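Local atomic coordinates of putative acyl-[acyl-carrier-protein]--UDP-N-acetylglucosamine O-acyltransferase (Bacteroides fragilis, PDB entry 4R36), a protein that probably transfers an acyl chain from acyl carrier protein to UDP-N-acetylglucosamine, working as a trimer of left-handed parallel beta-helices. Residues 21-32 with 37-48. Sequence-based numbering, arbitrary orientation.
Sequences MISPLAYIHPEA and NVEIAPFVYIDR
Tyr27 and Tyr45 stand one above the other on successive coils of a left-handed beta-helix and illustrate how like residues align in this fold. The two side chains lie side by side, both with CG anti to the backbone N (chi1 173° and 172°), which carries the rings out on the same course. Their planes are 16° apart but slid until they barely overlap, touching where Tyr27 CD2 lies 3.6 Å from Tyr45 CD2. Inside the coil, Ile28 CD1 meets Ile40 CD1 tip to tip at 3.8 Å, and Ala26 CB rests 3.7 Å from Ile40 CG2. At the next corner Arg48 CB sits 3.5 Å from the centroid of the His29 ring, a CH-pi contact over the face opposite Pro30 CD. Glu31 N donates in that ring's plane to His29 ND1, while a water bridges Glu31 OE1 and Arg48 NH1. Backbone hydrogen bonds between the parallel strands set this register: Tyr27 N gives to Val44 O, and Tyr27 O receives Ile46 N. At the type II turn from Ala41 to Val44, Phe43 N also donates to Leu25 O, from well above the carbonyl plane. Strand 27-28 is one of two outermost in its sheet within the chain; beyond 45-46 comes 63-64, and Phe43 of a neighbouring subunit packs on Tyr27.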
# COMPACT_ATOMS: atom_id res chain seq x y z
N MET A 21 -2.59 14.19 30.87
CA MET A 21 -1.60 13.43 30.01
C MET A 21 -2.15 12.11 29.47
O MET A 21 -1.97 11.81 28.27
CB MET A 21 -0.27 13.17 30.72
CG MET A 21 0.75 14.26 30.40
SD MET A 21 2.47 13.73 30.57
CE MET A 21 3.10 14.75 29.24
N ILE A 22 -2.72 11.30 30.36
CA ILE A 22 -3.47 10.13 29.97
C ILE A 22 -4.92 10.50 29.79
O ILE A 22 -5.61 10.84 30.75
CB ILE A 22 -3.29 9.01 30.93
CG1 ILE A 22 -1.81 8.61 30.95
CG2 ILE A 22 -4.14 7.82 30.51
CD1 ILE A 22 -1.49 7.41 31.81
N SER A 23 -5.41 10.53 28.55
CA SER A 23 -6.81 10.92 28.33
C SER A 23 -7.79 9.94 28.98
O SER A 23 -7.63 8.73 28.90
CB SER A 23 -7.15 11.08 26.84
OG SER A 23 -8.52 11.13 26.58
N PRO A 24 -8.86 10.48 29.63
CA PRO A 24 -9.91 9.61 30.14
C PRO A 24 -10.71 8.94 28.99
O PRO A 24 -11.55 8.10 29.23
CB PRO A 24 -10.85 10.57 30.94
CG PRO A 24 -10.49 11.94 30.51
CD PRO A 24 -9.10 11.92 29.91
N LEU A 25 -10.54 9.38 27.76
CA LEU A 25 -11.29 8.74 26.65
C LEU A 25 -10.45 7.59 25.97
O LEU A 25 -10.92 6.99 25.00
CB LEU A 25 -11.64 9.83 25.66
CG LEU A 25 -12.51 11.00 26.11
CD1 LEU A 25 -12.63 12.05 25.04
CD2 LEU A 25 -13.88 10.46 26.51
N ALA A 26 -9.26 7.31 26.47
CA ALA A 26 -8.52 6.10 26.14
C ALA A 26 -9.09 4.96 26.92
O ALA A 26 -9.62 5.18 28.01
CB ALA A 26 -7.05 6.29 26.50
N TYR A 27 -8.97 3.75 26.39
CA TYR A 27 -9.22 2.54 27.10
C TYR A 27 -7.85 1.92 27.43
O TYR A 27 -7.03 1.63 26.53
CB TYR A 27 -10.13 1.57 26.35
CG TYR A 27 -10.20 0.26 27.10
CD1 TYR A 27 -11.15 0.03 28.08
CD2 TYR A 27 -9.19 -0.69 26.93
CE1 TYR A 27 -11.14 -1.16 28.83
CE2 TYR A 27 -9.16 -1.84 27.65
CZ TYR A 27 -10.13 -2.09 28.60
OH TYR A 27 -10.09 -3.26 29.32
N ILE A 28 -7.58 1.75 28.72
CA ILE A 28 -6.35 1.15 29.22
C ILE A 28 -6.67 0.07 30.21
O ILE A 28 -7.25 0.34 31.26
CB ILE A 28 -5.45 2.17 29.87
CG1 ILE A 28 -5.26 3.33 28.91
CG2 ILE A 28 -4.12 1.55 30.27
CD1 ILE A 28 -4.35 4.43 29.39
N HIS A 29 -6.32 -1.17 29.86
CA HIS A 29 -6.56 -2.27 30.74
C HIS A 29 -5.79 -2.08 32.05
O HIS A 29 -4.63 -1.68 32.04
CB HIS A 29 -6.21 -3.58 30.08
CG HIS A 29 -6.73 -4.79 30.80
ND1 HIS A 29 -6.14 -5.26 31.95
CD2 HIS A 29 -7.71 -5.65 30.50
CE1 HIS A 29 -6.74 -6.36 32.32
NE2 HIS A 29 -7.72 -6.60 31.48
N PRO A 30 -6.46 -2.36 33.20
CA PRO A 30 -5.81 -2.08 34.46
C PRO A 30 -4.49 -2.83 34.65
O PRO A 30 -3.69 -2.34 35.36
CB PRO A 30 -6.87 -2.50 35.56
CG PRO A 30 -7.96 -3.15 34.86
CD PRO A 30 -7.86 -2.83 33.37
N GLU A 31 -4.27 -3.95 33.97
CA GLU A 31 -3.01 -4.69 34.08
C GLU A 31 -1.86 -4.16 33.22
O GLU A 31 -0.75 -4.59 33.39
CB GLU A 31 -3.24 -6.17 33.73
CG GLU A 31 -4.03 -6.99 34.77
CD GLU A 31 -4.43 -8.37 34.24
OE1 GLU A 31 -3.74 -8.94 33.33
OE2 GLU A 31 -5.47 -8.88 34.65
N ALA A 32 -2.12 -3.22 32.32
CA ALA A 32 -1.05 -2.69 31.42
C ALA A 32 -0.07 -1.94 32.30
O ALA A 32 -0.50 -1.24 33.25
CB ALA A 32 -1.66 -1.74 30.39
N ASN A 37 5.70 10.04 32.37
CA ASN A 37 5.59 11.02 31.32
C ASN A 37 5.15 10.36 29.99
O ASN A 37 5.78 10.58 28.95
CB ASN A 37 6.95 11.66 31.16
CG ASN A 37 6.93 12.87 30.28
OD1 ASN A 37 6.00 13.69 30.30
ND2 ASN A 37 7.99 13.00 29.45
N VAL A 38 4.08 9.61 30.05
CA VAL A 38 3.45 8.99 28.88
C VAL A 38 2.18 9.73 28.56
O VAL A 38 1.28 9.88 29.40
CB VAL A 38 3.16 7.49 29.10
CG1 VAL A 38 2.36 6.86 27.95
CG2 VAL A 38 4.47 6.72 29.28
N GLU A 39 2.11 10.26 27.34
CA GLU A 39 0.93 10.91 26.84
C GLU A 39 0.09 9.92 25.98
O GLU A 39 0.62 9.31 25.04
CB GLU A 39 1.35 12.10 26.04
CG GLU A 39 0.23 12.85 25.43
CD GLU A 39 0.74 13.99 24.55
OE1 GLU A 39 1.82 14.57 24.83
OE2 GLU A 39 0.07 14.28 23.57
N ILE A 40 -1.19 9.77 26.33
CA ILE A 40 -2.12 8.89 25.69
C ILE A 40 -3.34 9.69 25.31
O ILE A 40 -4.02 10.27 26.16
CB ILE A 40 -2.42 7.66 26.51
CG1 ILE A 40 -1.13 6.94 26.84
CG2 ILE A 40 -3.41 6.77 25.81
CD1 ILE A 40 -1.23 5.78 27.76
N ALA A 41 -3.63 9.73 24.02
CA ALA A 41 -4.72 10.42 23.47
C ALA A 41 -6.05 9.65 23.56
O ALA A 41 -6.07 8.50 23.86
CB ALA A 41 -4.41 10.77 21.98
N PRO A 42 -7.19 10.34 23.26
CA PRO A 42 -8.51 9.68 23.19
C PRO A 42 -8.51 8.54 22.18
O PRO A 42 -7.80 8.60 21.15
CB PRO A 42 -9.44 10.79 22.70
CG PRO A 42 -8.75 12.05 23.16
CD PRO A 42 -7.29 11.79 23.06
N PHE A 43 -9.27 7.51 22.49
CA PHE A 43 -9.58 6.44 21.56
C PHE A 43 -8.40 5.52 21.32
O PHE A 43 -8.48 4.68 20.49
CB PHE A 43 -10.21 7.01 20.24
CG PHE A 43 -11.21 8.16 20.49
CD1 PHE A 43 -12.20 8.03 21.45
CD2 PHE A 43 -11.11 9.35 19.81
CE1 PHE A 43 -13.10 9.09 21.67
CE2 PHE A 43 -12.00 10.39 19.98
CZ PHE A 43 -12.99 10.26 20.95
N VAL A 44 -7.36 5.64 22.13
CA VAL A 44 -6.31 4.67 22.20
C VAL A 44 -6.82 3.48 22.98
O VAL A 44 -7.50 3.62 24.03
CB VAL A 44 -5.05 5.27 22.86
CG1 VAL A 44 -4.02 4.20 23.15
CG2 VAL A 44 -4.47 6.36 22.02
N TYR A 45 -6.49 2.29 22.48
CA TYR A 45 -6.87 1.04 23.09
C TYR A 45 -5.63 0.29 23.49
O TYR A 45 -4.77 0.01 22.65
CB TYR A 45 -7.68 0.19 22.14
CG TYR A 45 -7.94 -1.20 22.66
CD1 TYR A 45 -7.05 -2.26 22.42
CD2 TYR A 45 -9.07 -1.46 23.40
CE1 TYR A 45 -7.31 -3.55 22.90
CE2 TYR A 45 -9.32 -2.73 23.90
CZ TYR A 45 -8.44 -3.76 23.68
OH TYR A 45 -8.77 -5.01 24.15
N ILE A 46 -5.47 0.08 24.79
CA ILE A 46 -4.31 -0.63 25.38
C ILE A 46 -4.82 -1.81 26.17
O ILE A 46 -5.62 -1.66 27.12
CB ILE A 46 -3.47 0.27 26.27
CG1 ILE A 46 -3.07 1.56 25.56
CG2 ILE A 46 -2.26 -0.48 26.75
CD1 ILE A 46 -2.14 2.46 26.28
N ASP A 47 -4.35 -2.99 25.77
CA ASP A 47 -4.70 -4.29 26.32
C ASP A 47 -3.90 -4.63 27.57
O ASP A 47 -2.94 -3.96 27.96
CB ASP A 47 -4.30 -5.31 25.26
CG ASP A 47 -5.34 -6.32 24.90
OD1 ASP A 47 -6.22 -6.67 25.71
OD2 ASP A 47 -5.13 -6.86 23.77
N ARG A 48 -4.29 -5.74 28.17
CA ARG A 48 -3.48 -6.39 29.16
C ARG A 48 -2.25 -7.05 28.52
O ARG A 48 -2.17 -7.16 27.28
CB ARG A 48 -4.36 -7.41 29.89
CG ARG A 48 -4.65 -8.64 29.08
CD ARG A 48 -5.67 -9.56 29.72
NE ARG A 48 -6.08 -10.51 28.70
CZ ARG A 48 -5.79 -11.80 28.71
NH1 ARG A 48 -5.06 -12.35 29.67
NH2 ARG A 48 -6.23 -12.55 27.74
O HOH W 1 -4.18 -11.16 31.80